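Local coordinates for protein enterotoxin-like toxin X (Staphylococcus aureus, PDB 5U75) that binds sialylated glycans such as sialyl Lewis X on neutrophil surface glycoproteins and thereby inhibits phagocytosis and killing by human neutrophils, at residues T91-H103 and I119-S133. Sequence-based numbering, arbitrary orientation. Where two conformers were deposited one is given.
Sequences TLKELDHIIRFAH and IVINTKNGGKYTLES. With SIA (N-acetyl-alpha-neuraminic acid), chain B; GAL (beta-D-galactopyranose), chain C; FUC (alpha-L-fucopyranose), chain D.
Leu92, Leu95 and Ile99 of helix 92-103 pack against Ile119, Ile121 and Leu131 of an antiparallel hairpin, a buried helix-on-sheet contact in the beta-grasp domain. The helix axis passes 10.5 Å from that of strand 128-132, at 57° to it. Ile121 sits among three helix side chains: its CG1 lies 3.6 Å from Ile99 CD1, while its CD1 touches Leu95 CD2 and Leu92 CD1. At the C-terminal end, Ile119 CD1 stands over the centre of the His103 ring, 3.9 Å from its centroid and 10° off the normal, a CH-pi contact; His103 ND1 bonds to Tyr106 OH, whereas NE2 is buried without a polar partner. Near Leu131, Asp96 OD1 takes two bonds side-on from Arg100, from NE at 2.7 Å and from NH2. Tyr35 OH bonds Asp96 OD2; Lys135 O and Tyr109 OH bond Arg100 NH1. A water links Arg100 NH2 to Glu132 O. Outward-pointing Thr130 and Glu132 bind the sugars: Thr130 N donates to sialic acid O1B (2.8 Å) and Glu132 OE2 accepts from galactose O6 and fucose O3. Leu92 CD2 also touches sialic acid O9. Contact across is thus mainly apolar, the ion pair staying within the helix, while the glycan pocket draws on both segments.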
loop_
_atom_site.group_PDB
_atom_site.type_symbol
_atom_site.label_atom_id
_atom_site.label_comp_id
_atom_site.label_asym_id
_atom_site.label_seq_id
_atom_site.Cartn_x
_atom_site.Cartn_y
_atom_site.Cartn_z
ATOM N N THR A 91 2.474 -10.897 -8.496
ATOM C CA THR A 91 1.896 -9.944 -9.440
ATOM C C THR A 91 1.825 -8.562 -8.811
ATOM O O THR A 91 1.785 -8.402 -7.571
ATOM C CB THR A 91 0.486 -10.336 -9.922
ATOM O OG1 THR A 91 -0.437 -10.299 -8.843
ATOM C CG2 THR A 91 0.488 -11.734 -10.574
ATOM N N LEU A 92 1.794 -7.559 -9.684
ATOM C CA LEU A 92 1.528 -6.190 -9.249
ATOM C C LEU A 92 0.147 -6.057 -8.586
ATOM O O LEU A 92 -0.017 -5.287 -7.648
ATOM C CB LEU A 92 1.712 -5.209 -10.407
ATOM C CG LEU A 92 1.520 -3.717 -10.084
ATOM C CD1 LEU A 92 2.385 -3.289 -8.903
ATOM C CD2 LEU A 92 1.867 -2.918 -11.334
ATOM N N LYS A 93 -0.843 -6.848 -9.015
ATOM C CA LYS A 93 -2.133 -6.818 -8.347
ATOM C C LYS A 93 -1.962 -7.182 -6.883
ATOM O O LYS A 93 -2.510 -6.536 -5.996
ATOM C CB LYS A 93 -3.152 -7.740 -9.013
ATOM C CG LYS A 93 -4.534 -7.651 -8.391
ATOM C CD LYS A 93 -5.524 -8.578 -9.094
ATOM C CE LYS A 93 -6.936 -8.336 -8.610
ATOM N NZ LYS A 93 -7.814 -9.487 -8.989
ATOM N N GLU A 94 -1.177 -8.230 -6.644
ATOM C CA GLU A 94 -0.915 -8.699 -5.296
ATOM C C GLU A 94 -0.146 -7.677 -4.451
ATOM O O GLU A 94 -0.512 -7.385 -3.324
ATOM C CB GLU A 94 -0.122 -9.989 -5.392
ATOM C CG GLU A 94 -0.023 -10.749 -4.105
ATOM C CD GLU A 94 0.568 -12.111 -4.341
ATOM O OE1 GLU A 94 -0.077 -12.970 -4.977
ATOM O OE2 GLU A 94 1.694 -12.311 -3.854
ATOM N N LEU A 95 0.926 -7.139 -5.013
ATOM C CA LEU A 95 1.778 -6.185 -4.276
ATOM C C LEU A 95 1.054 -4.862 -4.019
ATOM O O LEU A 95 1.067 -4.333 -2.898
ATOM C CB LEU A 95 3.073 -5.968 -5.066
ATOM C CG LEU A 95 4.248 -5.356 -4.334
ATOM C CD1 LEU A 95 4.587 -6.159 -3.071
ATOM C CD2 LEU A 95 5.440 -5.279 -5.286
ATOM N N ASP A 96 0.410 -4.338 -5.058
ATOM C CA ASP A 96 -0.521 -3.189 -4.910
ATOM C C ASP A 96 -1.529 -3.412 -3.777
ATOM O O ASP A 96 -1.728 -2.558 -2.912
ATOM C CB ASP A 96 -1.213 -2.910 -6.254
ATOM C CG ASP A 96 -2.298 -1.862 -6.155
ATOM O OD1 ASP A 96 -1.992 -0.656 -5.950
ATOM O OD2 ASP A 96 -3.469 -2.265 -6.272
ATOM N N HIS A 97 -2.134 -4.593 -3.741
ATOM C CA HIS A 97 -3.095 -4.908 -2.708
ATOM C C HIS A 97 -2.516 -4.832 -1.314
ATOM O O HIS A 97 -3.050 -4.146 -0.445
ATOM C CB HIS A 97 -3.727 -6.299 -2.884
ATOM C CG HIS A 97 -4.761 -6.575 -1.855
ATOM N ND1 HIS A 97 -6.058 -6.136 -1.985
ATOM C CD2 HIS A 97 -4.663 -7.111 -0.617
ATOM C CE1 HIS A 97 -6.733 -6.441 -0.892
ATOM N NE2 HIS A 97 -5.903 -7.024 -0.041
ATOM N N ILE A 98 -1.424 -5.560 -1.112
ATOM C CA ILE A 98 -0.815 -5.662 0.216
ATOM C C ILE A 98 -0.298 -4.299 0.684
ATOM O O ILE A 98 -0.476 -3.926 1.845
ATOM C CB ILE A 98 0.311 -6.725 0.226
ATOM C CG1 ILE A 98 -0.294 -8.111 -0.064
ATOM C CG2 ILE A 98 1.063 -6.707 1.553
ATOM C CD1 ILE A 98 0.727 -9.191 -0.351
ATOM N N ILE A 99 0.313 -3.548 -0.231
ATOM C CA ILE A 99 0.779 -2.212 0.094
ATOM C C ILE A 99 -0.371 -1.314 0.530
ATOM O O ILE A 99 -0.268 -0.659 1.567
ATOM C CB ILE A 99 1.566 -1.577 -1.062
ATOM C CG1 ILE A 99 2.913 -2.284 -1.189
ATOM C CG2 ILE A 99 1.775 -0.076 -0.833
ATOM C CD1 ILE A 99 3.625 -2.007 -2.496
ATOM N N ARG A 100 -1.456 -1.272 -0.232
ATOM C CA ARG A 100 -2.573 -0.391 0.148
ATOM C C ARG A 100 -3.242 -0.851 1.434
ATOM O O ARG A 100 -3.662 -0.017 2.241
ATOM C CB ARG A 100 -3.574 -0.224 -0.992
ATOM C CG ARG A 100 -2.956 0.349 -2.237
ATOM C CD ARG A 100 -3.958 1.065 -3.121
ATOM N NE ARG A 100 -3.521 1.090 -4.496
ATOM C CZ ARG A 100 -4.031 1.841 -5.472
ATOM N NH1 ARG A 100 -4.989 2.727 -5.231
ATOM N NH2 ARG A 100 -3.549 1.713 -6.698
ATOM N N PHE A 101 -3.300 -2.173 1.668
ATOM C CA PHE A 101 -3.757 -2.697 2.954
ATOM C C PHE A 101 -2.966 -2.111 4.141
ATOM O O PHE A 101 -3.552 -1.676 5.140
ATOM C CB PHE A 101 -3.669 -4.234 2.958
ATOM C CG PHE A 101 -4.160 -4.863 4.221
ATOM C CD1 PHE A 101 -3.312 -5.022 5.319
ATOM C CD2 PHE A 101 -5.477 -5.321 4.321
ATOM C CE1 PHE A 101 -3.762 -5.622 6.493
ATOM C CE2 PHE A 101 -5.924 -5.925 5.488
ATOM C CZ PHE A 101 -5.073 -6.079 6.573
ATOM N N ALA A 102 -1.641 -2.063 3.998
ATOM C CA ALA A 102 -0.763 -1.454 5.010
ATOM C C ALA A 102 -1.059 0.038 5.223
ATOM O O ALA A 102 -1.039 0.530 6.361
ATOM C CB ALA A 102 0.682 -1.668 4.636
ATOM N N HIS A 103 -1.372 0.746 4.144
ATOM C CA HIS A 103 -1.816 2.155 4.263
ATOM C C HIS A 103 -3.143 2.313 4.983
ATOM O O HIS A 103 -3.287 3.191 5.856
ATOM C CB HIS A 103 -1.865 2.839 2.903
ATOM C CG HIS A 103 -0.519 3.124 2.329
ATOM N ND1 HIS A 103 0.065 4.370 2.384
ATOM C CD2 HIS A 103 0.378 2.322 1.708
ATOM C CE1 HIS A 103 1.245 4.329 1.802
ATOM N NE2 HIS A 103 1.461 3.097 1.382
ATOM N N ILE A 119 1.784 6.395 -4.338
ATOM C CA ILE A 119 2.592 5.428 -3.606
ATOM C C ILE A 119 3.542 4.820 -4.643
ATOM O O ILE A 119 3.099 4.384 -5.708
ATOM C CB ILE A 119 1.696 4.346 -2.980
ATOM C CG1 ILE A 119 0.641 4.971 -2.071
ATOM C CG2 ILE A 119 2.534 3.333 -2.203
ATOM C CD1 ILE A 119 -0.534 4.050 -1.779
ATOM N N VAL A 120 4.848 4.793 -4.363
ATOM C CA VAL A 120 5.821 4.332 -5.336
ATOM C C VAL A 120 6.617 3.140 -4.818
ATOM O O VAL A 120 7.276 3.235 -3.799
ATOM C CB VAL A 120 6.784 5.467 -5.761
ATOM C CG1 VAL A 120 7.761 4.975 -6.826
ATOM C CG2 VAL A 120 5.975 6.673 -6.257
ATOM N N ILE A 121 6.578 2.034 -5.559
ATOM C CA ILE A 121 7.404 0.881 -5.284
ATOM C C ILE A 121 8.741 1.147 -5.975
ATOM O O ILE A 121 8.777 1.270 -7.205
ATOM C CB ILE A 121 6.775 -0.426 -5.835
ATOM C CG1 ILE A 121 5.333 -0.611 -5.336
ATOM C CG2 ILE A 121 7.631 -1.620 -5.445
ATOM C CD1 ILE A 121 4.578 -1.745 -6.011
ATOM N N ASN A 122 9.822 1.272 -5.196
ATOM C CA ASN A 122 11.157 1.507 -5.724
ATOM C C ASN A 122 11.932 0.217 -5.752
ATOM O O ASN A 122 11.944 -0.516 -4.754
ATOM C CB ASN A 122 11.893 2.513 -4.838
ATOM C CG ASN A 122 11.169 3.839 -4.790
ATOM O OD1 ASN A 122 11.007 4.488 -5.823
ATOM N ND2 ASN A 122 10.658 4.202 -3.631
ATOM N N THR A 123 12.602 -0.054 -6.868
ATOM C CA THR A 123 13.384 -1.284 -7.013
ATOM C C THR A 123 14.858 -1.020 -6.760
ATOM O O THR A 123 15.321 0.137 -6.778
ATOM C CB THR A 123 13.197 -1.995 -8.373
ATOM O OG1 THR A 123 13.980 -1.373 -9.400
ATOM C CG2 THR A 123 11.736 -2.038 -8.785
ATOM N N LYS A 124 15.596 -2.091 -6.529
ATOM C CA LYS A 124 16.991 -1.949 -6.092
ATOM C C LYS A 124 17.896 -1.263 -7.120
ATOM O O LYS A 124 18.837 -0.583 -6.737
ATOM C CB LYS A 124 17.558 -3.313 -5.703
ATOM C CG LYS A 124 16.931 -3.795 -4.393
ATOM C CD LYS A 124 17.350 -5.196 -4.040
ATOM C CE LYS A 124 16.852 -5.550 -2.658
ATOM N NZ LYS A 124 17.265 -6.925 -2.304
ATOM N N ASN A 125 17.618 -1.445 -8.406
ATOM C CA ASN A 125 18.412 -0.777 -9.471
ATOM C C ASN A 125 17.803 0.508 -10.007
ATOM O O ASN A 125 18.252 1.015 -11.046
ATOM C CB ASN A 125 18.652 -1.741 -10.634
ATOM C CG ASN A 125 19.455 -2.953 -10.238
ATOM O OD1 ASN A 125 20.408 -2.857 -9.470
ATOM N ND2 ASN A 125 19.091 -4.105 -10.778
ATOM N N GLY A 126 16.784 1.044 -9.321
ATOM C CA GLY A 126 16.232 2.351 -9.648
ATOM C C GLY A 126 14.952 2.342 -10.459
ATOM O O GLY A 126 14.519 3.390 -10.946
ATOM N N GLY A 127 14.331 1.170 -10.602
ATOM C CA GLY A 127 13.021 1.066 -11.216
ATOM C C GLY A 127 11.914 1.566 -10.305
ATOM O O GLY A 127 12.089 1.699 -9.081
ATOM N N LYS A 128 10.775 1.891 -10.895
ATOM C CA LYS A 128 9.599 2.178 -10.098
ATOM C C LYS A 128 8.295 1.628 -10.674
ATOM O O LYS A 128 8.175 1.410 -11.871
ATOM C CB LYS A 128 9.473 3.682 -9.876
ATOM C CG LYS A 128 9.189 4.469 -11.130
ATOM C CD LYS A 128 9.284 5.958 -10.832
ATOM C CE LYS A 128 8.941 6.785 -12.055
ATOM N NZ LYS A 128 8.703 8.213 -11.683
ATOM N N TYR A 129 7.346 1.401 -9.768
ATOM C CA TYR A 129 5.958 1.131 -10.084
ATOM C C TYR A 129 5.137 2.122 -9.276
ATOM O O TYR A 129 5.177 2.114 -8.038
ATOM C CB TYR A 129 5.550 -0.312 -9.741
ATOM C CG TYR A 129 6.431 -1.370 -10.345
ATOM C CD1 TYR A 129 6.170 -1.880 -11.622
ATOM C CD2 TYR A 129 7.528 -1.884 -9.637
ATOM C CE1 TYR A 129 6.980 -2.854 -12.188
ATOM C CE2 TYR A 129 8.333 -2.880 -10.180
ATOM C CZ TYR A 129 8.063 -3.361 -11.462
ATOM O OH TYR A 129 8.872 -4.332 -11.996
ATOM N N THR A 130 4.359 2.943 -9.979
ATOM C CA THR A 130 3.622 4.036 -9.369
ATOM C C THR A 130 2.150 3.693 -9.205
ATOM O O THR A 130 1.484 3.304 -10.163
ATOM C CB THR A 130 3.754 5.348 -10.195
ATOM O OG1 THR A 130 5.131 5.657 -10.400
ATOM C CG2 THR A 130 3.052 6.495 -9.487
ATOM N N LEU A 131 1.668 3.835 -7.981
ATOM C CA LEU A 131 0.319 3.552 -7.599
ATOM C C LEU A 131 -0.386 4.846 -7.230
ATOM O O LEU A 131 -0.190 5.389 -6.138
ATOM C CB LEU A 131 0.292 2.591 -6.408
ATOM C CG LEU A 131 1.220 1.377 -6.501
ATOM C CD1 LEU A 131 1.093 0.609 -5.196
ATOM C CD2 LEU A 131 0.897 0.484 -7.690
ATOM N N GLU A 132 -1.249 5.305 -8.127
ATOM C CA GLU A 132 -2.020 6.520 -7.882
ATOM C C GLU A 132 -3.138 6.245 -6.880
ATOM O O GLU A 132 -4.018 5.418 -7.138
ATOM C CB GLU A 132 -2.585 7.048 -9.201
ATOM C CG GLU A 132 -1.544 7.371 -10.235
ATOM C CD GLU A 132 -2.143 8.079 -11.436
ATOM O OE1 GLU A 132 -2.513 9.257 -11.266
ATOM O OE2 GLU A 132 -2.248 7.461 -12.521
ATOM N N SER A 133 -3.130 6.961 -5.748
ATOM C CA SER A 133 -3.964 6.596 -4.613
ATOM C C SER A 133 -5.443 6.893 -4.746
ATOM O O SER A 133 -6.236 6.366 -4.006
ATOM C CB SER A 133 -3.444 7.241 -3.327
ATOM O OG SER A 133 -3.598 8.654 -3.374
HETATM C C1 SIA B . 5.173 3.693 -13.424
HETATM C C2 SIA B . 5.354 3.528 -14.938
HETATM C C3 SIA B . 6.750 3.951 -15.410
HETATM C C4 SIA B . 7.824 2.987 -14.920
HETATM C C5 SIA B . 7.497 1.520 -15.247
HETATM C C6 SIA B . 6.083 1.208 -14.781
HETATM C C7 SIA B . 5.506 -0.170 -15.113
HETATM C C8 SIA B . 4.036 -0.262 -14.722
HETATM C C9 SIA B . 3.560 -1.707 -14.697
HETATM C C10 SIA B . 8.833 -0.521 -15.159
HETATM C C11 SIA B . 9.814 -1.329 -14.380
HETATM N N5 SIA B . 8.458 0.642 -14.601
HETATM O O1A SIA B . 5.731 4.652 -12.855
HETATM O O1B SIA B . 4.432 2.874 -12.803
HETATM O O4 SIA B . 9.106 3.276 -15.470
HETATM O O6 SIA B . 5.149 2.145 -15.315
HETATM O O7 SIA B . 5.705 -0.486 -16.506
HETATM O O8 SIA B . 3.821 0.272 -13.407
HETATM O O9 SIA B . 2.140 -1.715 -14.702
HETATM O O10 SIA B . 8.385 -0.934 -16.234
HETATM C C1 GAL C . 0.718 3.749 -16.412
HETATM C C2 GAL C . 2.192 4.041 -16.632
HETATM C C3 GAL C . 2.964 3.956 -15.314
HETATM C C4 GAL C . 2.294 4.874 -14.287
HETATM C C5 GAL C . 0.816 4.546 -14.126
HETATM C C6 GAL C . 0.170 5.490 -13.121
HETATM O O2 GAL C . 2.746 3.145 -17.592
HETATM O O3 GAL C . 4.335 4.319 -15.557
HETATM O O4 GAL C . 2.488 6.221 -14.705
HETATM O O5 GAL C . 0.152 4.599 -15.393
HETATM O O6 GAL C . -1.212 5.197 -12.914
HETATM C C1 FUC D . -2.426 6.911 -17.680
HETATM C C2 FUC D . -2.709 7.866 -16.524
HETATM C C3 FUC D . -1.495 7.990 -15.613
HETATM C C4 FUC D . -0.282 8.416 -16.416
HETATM C C5 FUC D . -0.050 7.396 -17.524
HETATM C C6 FUC D . 1.140 7.738 -18.401
HETATM O O2 FUC D . -3.797 7.389 -15.737
HETATM O O3 FUC D . -1.788 8.919 -14.564
HETATM O O4 FUC D . -0.516 9.727 -16.949
HETATM O O5 FUC D . -1.212 7.262 -18.343
HETATM O O HOH W 1 -4.203 3.415 -9.095
#